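Local structure of maleate cis-trans isomerase (Pseudomonas putida, 4FQ5) at residues A[66-74]-A[185-193]; A[210-221]-A[233-244]. The protein probably catalyses the cis-trans isomerisation of the carbon-carbon double bond of maleate to give fumarate, and works as a member of the maleate isomerase family. The protein carries 1 engineered substitution. All coordinates share one frame; numbering follows the deposited sequence.

Contacts 1 and 2 lie in series along the chain, 66-74 with 185-193 and then 210-221 with 233-244, and each touches the bound maleate. Their centres are 24 Å apart, yet their nearest atoms come to about 5 Å of one another without touching. Contact 1 joins the loop after one parallel sheet to a helix start beyond an edge strand of the other, and gives the ligand Asn190 and Met69. Contact 2 pairs strand 215-217 with 241-243, the last strand of that second sheet within the chain, and its far end carries the engineered Ala221, whose CA is 3.6 Å from maleate O4. Tyr160, also hydrogen-bonded to the maleate, has its side chain about 3 Å from that of Ala221.

Contact 1 (A[66-74]-A[185-193]); sequences RMRMKHVTK and LEISDNLAV. With MAE (maleic acid), chain C.
Two backbone bonds pair Val72 and Lys70 with the turn before helix 190-194: Val72 N gives its hydrogen to Ser188 O at 2.8 Å, and Asn190 N gives its own to Lys70 O at 3.1 Å. They make a single bridge, His71 with Asp189. The inner side is tightly packed. Val72 CG2 lies 3.6 Å from Asn190 OD1, and the Met69 chain crosses that of Asn190 at about a right angle. With CG anti to its backbone N (chi1 -151°), Asn190 directs ND2 to maleate O1 over 3.2 Å, the N-H nearly straight at 163°; Ser37 also bonds ND2. Replaced by alanine, the residue would probably leave maleate O1 without this donor and open a gap beside Val72 CG2. The outer side is looser and watery. There His71 CE1 approaches Asp189 OD1 at 3.6 Å, ring and carboxylate planes 80° apart, and one water links His71 ND1 to Ser188 OG. Asp189 OD2 caps Ala192 N, the amide arriving from above the carboxylate plane. Helix 74-81 and strand 27-35 pack on Met69, helix 162-174 touches Val72 through Leu164, and Asp93 of the second subunit pairs with Lys70.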
loop_
_atom_site.group_PDB
_atom_site.type_symbol
_atom_site.label_atom_id
_atom_site.label_comp_id
_atom_site.label_asym_id
_atom_site.label_seq_id
_atom_site.Cartn_x
_atom_site.Cartn_y
_atom_site.Cartn_z
ATOM N N ARG A 66 -12.738 2.953 23.732
ATOM C CA ARG A 66 -13.886 3.831 23.554
ATOM C C ARG A 66 -14.456 4.358 24.866
ATOM O O ARG A 66 -14.524 3.641 25.866
ATOM C CB ARG A 66 -14.986 3.122 22.747
ATOM C CG ARG A 66 -14.682 3.070 21.260
ATOM C CD ARG A 66 -15.747 2.355 20.433
ATOM N NE ARG A 66 -15.934 3.079 19.178
ATOM C CZ ARG A 66 -15.011 3.191 18.223
ATOM N NH1 ARG A 66 -13.822 2.589 18.340
ATOM N NH2 ARG A 66 -15.280 3.906 17.140
ATOM N N MET A 67 -14.846 5.630 24.829
ATOM C CA MET A 67 -15.562 6.308 25.905
ATOM C C MET A 67 -16.885 6.803 25.318
ATOM O O MET A 67 -16.895 7.542 24.334
ATOM C CB MET A 67 -14.721 7.469 26.455
ATOM C CG MET A 67 -14.006 8.302 25.392
ATOM S SD MET A 67 -13.013 9.633 26.084
ATOM C CE MET A 67 -12.696 10.622 24.641
ATOM N N ARG A 68 -17.998 6.375 25.900
ATOM C CA ARG A 68 -19.307 6.584 25.280
ATOM C C ARG A 68 -19.726 8.039 25.135
ATOM O O ARG A 68 -19.686 8.807 26.094
ATOM C CB ARG A 68 -20.399 5.809 26.007
ATOM C CG ARG A 68 -20.556 4.381 25.517
ATOM C CD ARG A 68 -21.930 3.845 25.871
ATOM N NE ARG A 68 -22.850 3.888 24.737
ATOM C CZ ARG A 68 -24.173 3.805 24.837
ATOM N NH1 ARG A 68 -24.751 3.690 26.027
ATOM N NH2 ARG A 68 -24.917 3.836 23.746
ATOM N N MET A 69 -20.104 8.393 23.909
ATOM C CA MET A 69 -20.767 9.658 23.592
ATOM C C MET A 69 -21.463 9.520 22.244
ATOM O O MET A 69 -20.879 8.999 21.293
ATOM C CB MET A 69 -19.783 10.829 23.543
ATOM C CG MET A 69 -20.415 12.092 22.969
ATOM S SD MET A 69 -19.382 13.554 23.022
ATOM C CE MET A 69 -18.244 13.219 21.675
ATOM N N LYS A 70 -22.707 9.987 22.177
ATOM C CA LYS A 70 -23.502 9.960 20.952
ATOM C C LYS A 70 -23.846 11.374 20.480
ATOM O O LYS A 70 -24.028 11.602 19.290
ATOM C CB LYS A 70 -24.789 9.163 21.163
ATOM C CG LYS A 70 -24.579 7.699 21.533
ATOM C CD LYS A 70 -25.882 7.043 21.960
ATOM C CE LYS A 70 -26.746 6.650 20.771
ATOM N NZ LYS A 70 -26.148 5.537 19.970
ATOM N N HIS A 71 -23.942 12.313 21.421
ATOM C CA HIS A 71 -24.291 13.697 21.113
ATOM C C HIS A 71 -23.341 14.629 21.779
ATOM O O HIS A 71 -23.016 14.459 22.956
ATOM C CB HIS A 71 -25.732 14.007 21.520
ATOM C CG HIS A 71 -26.747 13.111 20.854
ATOM N ND1 HIS A 71 -27.346 13.433 19.693
ATOM C CD2 HIS A 71 -27.232 11.851 21.212
ATOM C CE1 HIS A 71 -28.182 12.437 19.332
ATOM N NE2 HIS A 71 -28.105 11.470 20.262
ATOM N N VAL A 72 -22.880 15.620 21.022
ATOM C CA VAL A 72 -21.839 16.529 21.485
ATOM C C VAL A 72 -22.483 17.672 22.271
ATOM O O VAL A 72 -22.737 18.756 21.732
ATOM C CB VAL A 72 -20.973 17.056 20.314
ATOM C CG1 VAL A 72 -19.749 17.796 20.838
ATOM C CG2 VAL A 72 -20.544 15.905 19.405
ATOM N N THR A 73 -22.766 17.388 23.543
ATOM C CA THR A 73 -23.316 18.356 24.493
ATOM C C THR A 73 -22.388 18.390 25.700
ATOM O O THR A 73 -21.633 17.441 25.924
ATOM C CB THR A 73 -24.704 17.923 24.997
ATOM O OG1 THR A 73 -24.578 16.714 25.762
ATOM C CG2 THR A 73 -25.672 17.694 23.835
ATOM N N LYS A 74 -22.442 19.466 26.483
ATOM C CA LYS A 74 -21.615 19.577 27.686
ATOM C C LYS A 74 -21.776 18.367 28.614
ATOM O O LYS A 74 -20.784 17.830 29.113
ATOM C CB LYS A 74 -21.911 20.876 28.454
ATOM C CG LYS A 74 -21.141 20.988 29.766
ATOM C CD LYS A 74 -19.679 21.358 29.538
ATOM C CE LYS A 74 -18.733 20.555 30.423
ATOM N NZ LYS A 74 -18.148 19.402 29.670
ATOM N N LEU A 185 -20.904 24.690 12.517
ATOM C CA LEU A 185 -21.946 24.037 11.719
ATOM C C LEU A 185 -23.185 23.664 12.529
ATOM O O LEU A 185 -24.228 23.357 11.958
ATOM C CB LEU A 185 -21.396 22.806 10.993
ATOM C CG LEU A 185 -20.205 23.019 10.054
ATOM C CD1 LEU A 185 -19.819 21.691 9.422
ATOM C CD2 LEU A 185 -20.491 24.067 8.986
ATOM N N GLU A 186 -23.057 23.690 13.856
ATOM C CA GLU A 186 -24.161 23.410 14.781
ATOM C C GLU A 186 -24.824 22.065 14.533
ATOM O O GLU A 186 -26.040 21.983 14.378
ATOM C CB GLU A 186 -25.206 24.532 14.758
ATOM C CG GLU A 186 -24.651 25.900 15.111
ATOM C CD GLU A 186 -25.738 26.924 15.406
ATOM O OE1 GLU A 186 -26.929 26.545 15.500
ATOM O OE2 GLU A 186 -25.395 28.113 15.547
ATOM N N ILE A 187 -24.007 21.015 14.492
ATOM C CA ILE A 187 -24.482 19.645 14.338
ATOM C C ILE A 187 -24.046 18.880 15.588
ATOM O O ILE A 187 -22.852 18.641 15.782
ATOM C CB ILE A 187 -23.886 18.982 13.073
ATOM C CG1 ILE A 187 -24.205 19.812 11.818
ATOM C CG2 ILE A 187 -24.398 17.561 12.917
ATOM C CD1 ILE A 187 -23.529 19.319 10.552
ATOM N N SER A 188 -25.002 18.514 16.439
ATOM C CA SER A 188 -24.679 17.888 17.729
ATOM C C SER A 188 -24.738 16.359 17.692
ATOM O O SER A 188 -24.086 15.691 18.502
ATOM C CB SER A 188 -25.567 18.446 18.850
ATOM O OG SER A 188 -26.930 18.175 18.593
ATOM N N ASP A 189 -25.528 15.811 16.770
ATOM C CA ASP A 189 -25.543 14.372 16.531
ATOM C C ASP A 189 -24.198 13.975 15.924
ATOM O O ASP A 189 -23.878 14.375 14.807
ATOM C CB ASP A 189 -26.694 13.983 15.601
ATOM C CG ASP A 189 -26.845 12.480 15.454
ATOM O OD1 ASP A 189 -27.931 11.965 15.778
ATOM O OD2 ASP A 189 -25.883 11.802 15.022
ATOM N N ASN A 190 -23.418 13.198 16.667
ATOM C CA ASN A 190 -22.039 12.921 16.275
ATOM C C ASN A 190 -21.927 12.062 15.016
ATOM O O ASN A 190 -20.992 12.222 14.238
ATOM C CB ASN A 190 -21.224 12.329 17.432
ATOM C CG ASN A 190 -19.743 12.678 17.339
ATOM O OD1 ASN A 190 -19.378 13.737 16.819
ATOM N ND2 ASN A 190 -18.882 11.789 17.842
ATOM N N LEU A 191 -22.894 11.173 14.810
ATOM C CA LEU A 191 -22.983 10.433 13.552
ATOM C C LEU A 191 -23.354 11.335 12.367
ATOM O O LEU A 191 -22.884 11.119 11.247
ATOM C CB LEU A 191 -23.944 9.247 13.672
ATOM C CG LEU A 191 -23.382 8.066 14.472
ATOM C CD1 LEU A 191 -24.487 7.089 14.834
ATOM C CD2 LEU A 191 -22.253 7.367 13.728
ATOM N N ALA A 192 -24.174 12.358 12.610
ATOM C CA ALA A 192 -24.452 13.353 11.572
ATOM C C ALA A 192 -23.208 14.192 11.253
ATOM O O ALA A 192 -22.996 14.574 10.101
ATOM C CB ALA A 192 -25.628 14.232 11.954
ATOM N N VAL A 193 -22.374 14.456 12.264
ATOM C CA VAL A 193 -21.107 15.175 12.047
ATOM C C VAL A 193 -20.209 14.389 11.079
ATOM O O VAL A 193 -19.604 14.971 10.169
ATOM C CB VAL A 193 -20.356 15.463 13.369
ATOM C CG1 VAL A 193 -18.971 16.045 13.105
ATOM C CG2 VAL A 193 -21.158 16.403 14.264
HETATM C C1 MAE C . -15.562 14.130 18.119
HETATM O O1 MAE C . -15.953 12.990 17.822
HETATM O O2 MAE C . -15.350 15.024 17.286
HETATM C C2 MAE C . -15.370 14.436 19.544
HETATM C C3 MAE C . -14.688 15.468 20.007
HETATM C C4 MAE C . -13.987 16.468 19.170
HETATM O O3 MAE C . -14.413 17.618 19.164
HETATM O O4 MAE C . -12.974 16.174 18.525
HETATM O O HOH W 1 -24.427 9.727 17.380
HETATM O O HOH W 2 -27.935 15.860 19.066
#

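Contact 2 (A[210-221]-A[233-244]); sequences TDDVDAIVISAA and VEAQTRKPVISA. Engineered in segment 210-221: Ala221 (natural residue Cys). With MAE (maleic acid), chain C.
Strand 215-217, helix 230-237 and strand 241-243 form a beta-alpha-beta unit, and this contact brings its two strands side by side as parallel neighbours, their axes 4.8 Å apart and their directions 31° apart. Ile216 N gives to Pro240 O at 2.8 Å, Ile216 O takes Ile242 N, and Ile218 N gives to Ile242 O. The ladder thus alternates as parallel pairing requires, with Ile216 opposite Val241 and Val217 opposite Ile242.

On the face holding Ile216 and Val241, the returning helix closes in. Ile216 CD1 meets Thr237 tip to tip, 3.5 Å from OG1. At the corner, Ile218 CG1 stands anti to the backbone N (chi1 -169°), which sends CD1 to within 3.8 Å of Val233 CG2, while its CB lies 3.7 Å from Val241 CG1. Ile205 of helix 201-206 adds to this layer; Val217 and Ile242 face helix 138-149 through Leu142.

The crossover is right-handed, as is usual for parallel alpha/beta sheets, and its return into strand 241-243 is tied down by polar groups. Thr237 OG1 receives Lys239 N in an ST turn, and Glu234 OE1 accepts Val241 N through its anti lone pair. Lys239, bent at chi2 and chi4, curls back over the 210-213 turn so that NZ meets Val213 O at 2.7 Å, nearly along the C=O axis.

At the maleate end, Ala244 N bonds Ser219 O at 2.9 Å, and Ser219 OG gives its hydrogen to Ala221 O. Ala221, engineered from cysteine at the predicted proton-donor position, places CB 3.8 Å from maleate O3.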
loop_
_atom_site.group_PDB
_atom_site.type_symbol
_atom_site.label_atom_id
_atom_site.label_comp_id
_atom_site.label_asym_id
_atom_site.label_seq_id
_atom_site.Cartn_x
_atom_site.Cartn_y
_atom_site.Cartn_z
ATOM N N THR A 210 -9.741 35.068 5.319
ATOM C CA THR A 210 -8.530 34.290 5.602
ATOM C C THR A 210 -7.239 35.020 5.225
ATOM O O THR A 210 -6.144 34.494 5.431
ATOM C CB THR A 210 -8.557 32.898 4.927
ATOM O OG1 THR A 210 -8.726 33.048 3.514
ATOM C CG2 THR A 210 -9.686 32.038 5.479
ATOM N N ASP A 211 -7.368 36.230 4.687
ATOM C CA ASP A 211 -6.205 37.052 4.354
ATOM C C ASP A 211 -5.450 37.544 5.593
ATOM O O ASP A 211 -4.233 37.693 5.553
ATOM C CB ASP A 211 -6.605 38.234 3.459
ATOM C CG ASP A 211 -7.665 39.128 4.095
ATOM O OD1 ASP A 211 -8.834 39.072 3.657
ATOM O OD2 ASP A 211 -7.334 39.884 5.035
ATOM N N ASP A 212 -6.177 37.789 6.685
ATOM C CA ASP A 212 -5.590 38.319 7.924
ATOM C C ASP A 212 -5.232 37.217 8.929
ATOM O O ASP A 212 -5.072 37.468 10.127
ATOM C CB ASP A 212 -6.549 39.329 8.570
ATOM C CG ASP A 212 -7.781 38.666 9.184
ATOM O OD1 ASP A 212 -8.289 37.671 8.621
ATOM O OD2 ASP A 212 -8.241 39.149 10.236
ATOM N N VAL A 213 -5.098 35.997 8.428
ATOM C CA VAL A 213 -4.905 34.823 9.265
ATOM C C VAL A 213 -3.584 34.141 8.890
ATOM O O VAL A 213 -3.156 34.222 7.739
ATOM C CB VAL A 213 -6.144 33.907 9.111
ATOM C CG1 VAL A 213 -5.779 32.447 8.918
ATOM C CG2 VAL A 213 -7.125 34.129 10.255
ATOM N N ASP A 214 -2.924 33.500 9.856
ATOM C CA ASP A 214 -1.663 32.797 9.580
ATOM C C ASP A 214 -1.860 31.323 9.207
ATOM O O ASP A 214 -1.087 30.759 8.430
ATOM C CB ASP A 214 -0.700 32.904 10.764
ATOM C CG ASP A 214 -0.210 34.325 11.006
ATOM O OD1 ASP A 214 -0.198 35.143 10.058
ATOM O OD2 ASP A 214 0.178 34.616 12.158
ATOM N N ALA A 215 -2.886 30.701 9.778
ATOM C CA ALA A 215 -3.205 29.310 9.483
ATOM C C ALA A 215 -4.704 29.096 9.598
ATOM O O ALA A 215 -5.394 29.848 10.288
ATOM C CB ALA A 215 -2.447 28.368 10.416
ATOM N N ILE A 216 -5.202 28.078 8.902
ATOM C CA ILE A 216 -6.620 27.756 8.894
ATOM C C ILE A 216 -6.805 26.399 9.557
ATOM O O ILE A 216 -6.145 25.414 9.185
ATOM C CB ILE A 216 -7.193 27.740 7.457
ATOM C CG1 ILE A 216 -7.101 29.136 6.824
ATOM C CG2 ILE A 216 -8.638 27.256 7.445
ATOM C CD1 ILE A 216 -7.148 29.141 5.304
ATOM N N VAL A 217 -7.681 26.363 10.558
ATOM C CA VAL A 217 -8.069 25.116 11.194
ATOM C C VAL A 217 -9.342 24.666 10.499
ATOM O O VAL A 217 -10.433 25.172 10.788
ATOM C CB VAL A 217 -8.288 25.280 12.717
ATOM C CG1 VAL A 217 -8.747 23.969 13.342
ATOM C CG2 VAL A 217 -7.009 25.762 13.389
ATOM N N ILE A 218 -9.184 23.729 9.565
ATOM C CA ILE A 218 -10.282 23.247 8.729
ATOM C C ILE A 218 -11.300 22.427 9.530
ATOM O O ILE A 218 -12.469 22.347 9.155
ATOM C CB ILE A 218 -9.757 22.454 7.498
ATOM C CG1 ILE A 218 -10.879 22.179 6.493
ATOM C CG2 ILE A 218 -9.056 21.161 7.922
ATOM C CD1 ILE A 218 -10.396 21.841 5.092
ATOM N N SER A 219 -10.840 21.807 10.617
ATOM C CA SER A 219 -11.727 21.146 11.571
ATOM C C SER A 219 -11.073 21.125 12.941
ATOM O O SER A 219 -9.975 20.573 13.104
ATOM C CB SER A 219 -12.067 19.713 11.140
ATOM O OG SER A 219 -12.985 19.130 12.059
ATOM N N ALA A 220 -11.737 21.747 13.915
ATOM C CA ALA A 220 -11.312 21.667 15.312
ATOM C C ALA A 220 -11.762 20.338 15.898
ATOM O O ALA A 220 -11.216 19.871 16.894
ATOM C CB ALA A 220 -11.889 22.824 16.118
ATOM N N ALA A 221 -12.765 19.737 15.271
ATOM C CA ALA A 221 -13.295 18.456 15.702
ATOM C C ALA A 221 -12.626 17.310 14.974
ATOM O O ALA A 221 -12.130 17.450 13.851
ATOM C CB ALA A 221 -14.793 18.396 15.486
ATOM N N VAL A 233 -7.730 23.193 -0.118
ATOM C CA VAL A 233 -7.871 24.444 0.636
ATOM C C VAL A 233 -6.554 25.214 0.763
ATOM O O VAL A 233 -6.550 26.443 0.683
ATOM C CB VAL A 233 -8.532 24.222 2.017
ATOM C CG1 VAL A 233 -8.538 25.510 2.833
ATOM C CG2 VAL A 233 -9.955 23.716 1.834
ATOM N N GLU A 234 -5.445 24.500 0.941
ATOM C CA GLU A 234 -4.129 25.130 0.911
ATOM C C GLU A 234 -3.846 25.789 -0.440
ATOM O O GLU A 234 -3.297 26.896 -0.490
ATOM C CB GLU A 234 -3.023 24.128 1.248
ATOM C CG GLU A 234 -2.989 23.761 2.719
ATOM C CD GLU A 234 -1.699 23.114 3.165
ATOM O OE1 GLU A 234 -1.393 23.231 4.370
ATOM O OE2 GLU A 234 -0.998 22.496 2.330
ATOM N N ALA A 235 -4.220 25.106 -1.523
ATOM C CA ALA A 235 -4.026 25.634 -2.876
ATOM C C ALA A 235 -4.880 26.882 -3.098
ATOM O O ALA A 235 -4.404 27.873 -3.650
ATOM C CB ALA A 235 -4.349 24.574 -3.920
ATOM N N GLN A 236 -6.132 26.827 -2.646
ATOM C CA GLN A 236 -7.084 27.921 -2.831
ATOM C C GLN A 236 -6.763 29.158 -1.997
ATOM O O GLN A 236 -6.942 30.286 -2.469
ATOM C CB GLN A 236 -8.503 27.452 -2.513
ATOM C CG GLN A 236 -9.106 26.547 -3.571
ATOM C CD GLN A 236 -10.227 25.679 -3.031
ATOM O OE1 GLN A 236 -10.681 24.754 -3.700
ATOM N NE2 GLN A 236 -10.677 25.969 -1.814
ATOM N N THR A 237 -6.290 28.948 -0.766
ATOM C CA THR A 237 -6.088 30.051 0.182
ATOM C C THR A 237 -4.633 30.517 0.278
ATOM O O THR A 237 -4.372 31.654 0.679
ATOM C CB THR A 237 -6.578 29.686 1.606
ATOM O OG1 THR A 237 -5.746 28.650 2.148
ATOM C CG2 THR A 237 -8.031 29.222 1.589
ATOM N N ARG A 238 -3.705 29.629 -0.082
ATOM C CA ARG A 238 -2.253 29.821 0.106
ATOM C C ARG A 238 -1.850 30.022 1.575
ATOM O O ARG A 238 -0.812 30.625 1.880
ATOM C CB ARG A 238 -1.691 30.930 -0.800
ATOM C CG ARG A 238 -0.245 30.690 -1.217
ATOM C CD ARG A 238 -0.142 30.136 -2.632
ATOM N NE ARG A 238 0.439 31.124 -3.543
ATOM C CZ ARG A 238 0.277 31.135 -4.865
ATOM N NH1 ARG A 238 -0.464 30.213 -5.470
ATOM N NH2 ARG A 238 0.861 32.081 -5.590
ATOM N N LYS A 239 -2.674 29.496 2.477
ATOM C CA LYS A 239 -2.362 29.456 3.899
ATOM C C LYS A 239 -2.165 28.008 4.364
ATOM O O LYS A 239 -2.744 27.090 3.790
ATOM C CB LYS A 239 -3.475 30.135 4.711
ATOM C CG LYS A 239 -3.181 31.567 5.166
ATOM C CD LYS A 239 -2.853 32.519 4.030
ATOM C CE LYS A 239 -3.065 33.980 4.421
ATOM N NZ LYS A 239 -2.021 34.514 5.342
ATOM N N PRO A 240 -1.327 27.803 5.397
ATOM C CA PRO A 240 -1.249 26.480 6.009
ATOM C C PRO A 240 -2.615 26.060 6.536
ATOM O O PRO A 240 -3.344 26.881 7.121
ATOM C CB PRO A 240 -0.275 26.683 7.171
ATOM C CG PRO A 240 0.559 27.852 6.769
ATOM C CD PRO A 240 -0.343 28.739 5.970
ATOM N N VAL A 241 -2.969 24.803 6.296
ATOM C CA VAL A 241 -4.219 24.251 6.793
ATOM C C VAL A 241 -3.906 23.069 7.697
ATOM O O VAL A 241 -3.118 22.189 7.336
ATOM C CB VAL A 241 -5.153 23.823 5.644
ATOM C CG1 VAL A 241 -6.401 23.129 6.168
ATOM C CG2 VAL A 241 -5.538 25.025 4.794
ATOM N N ILE A 242 -4.506 23.078 8.884
ATOM C CA ILE A 242 -4.384 21.974 9.823
ATOM C C ILE A 242 -5.760 21.548 10.292
ATOM O O ILE A 242 -6.745 22.266 10.098
ATOM C CB ILE A 242 -3.515 22.339 11.050
ATOM C CG1 ILE A 242 -4.132 23.515 11.826
ATOM C CG2 ILE A 242 -2.084 22.612 10.612
ATOM C CD1 ILE A 242 -3.353 23.912 13.062
ATOM N N SER A 243 -5.814 20.366 10.898
ATOM C CA SER A 243 -7.022 19.862 11.522
ATOM C C SER A 243 -6.609 19.229 12.835
ATOM O O SER A 243 -5.425 18.938 13.032
ATOM C CB SER A 243 -7.692 18.820 10.629
ATOM O OG SER A 243 -6.874 17.671 10.498
ATOM N N ALA A 244 -7.573 19.017 13.732
ATOM C CA ALA A 244 -7.290 18.333 14.995
ATOM C C ALA A 244 -6.635 16.971 14.733
ATOM O O ALA A 244 -5.694 16.592 15.422
ATOM C CB ALA A 244 -8.560 18.169 15.816
HETATM C C1 MAE C . -15.562 14.130 18.119
HETATM O O1 MAE C . -15.953 12.990 17.822
HETATM O O2 MAE C . -15.350 15.024 17.286
HETATM C C2 MAE C . -15.370 14.436 19.544
HETATM C C3 MAE C . -14.688 15.468 20.007
HETATM C C4 MAE C . -13.987 16.468 19.170
HETATM O O3 MAE C . -14.413 17.618 19.164
HETATM O O4 MAE C . -12.974 16.174 18.525
HETATM O O HOH W 3 -6.358 33.488 2.475
HETATM O O HOH W 4 -2.236 37.173 3.613
#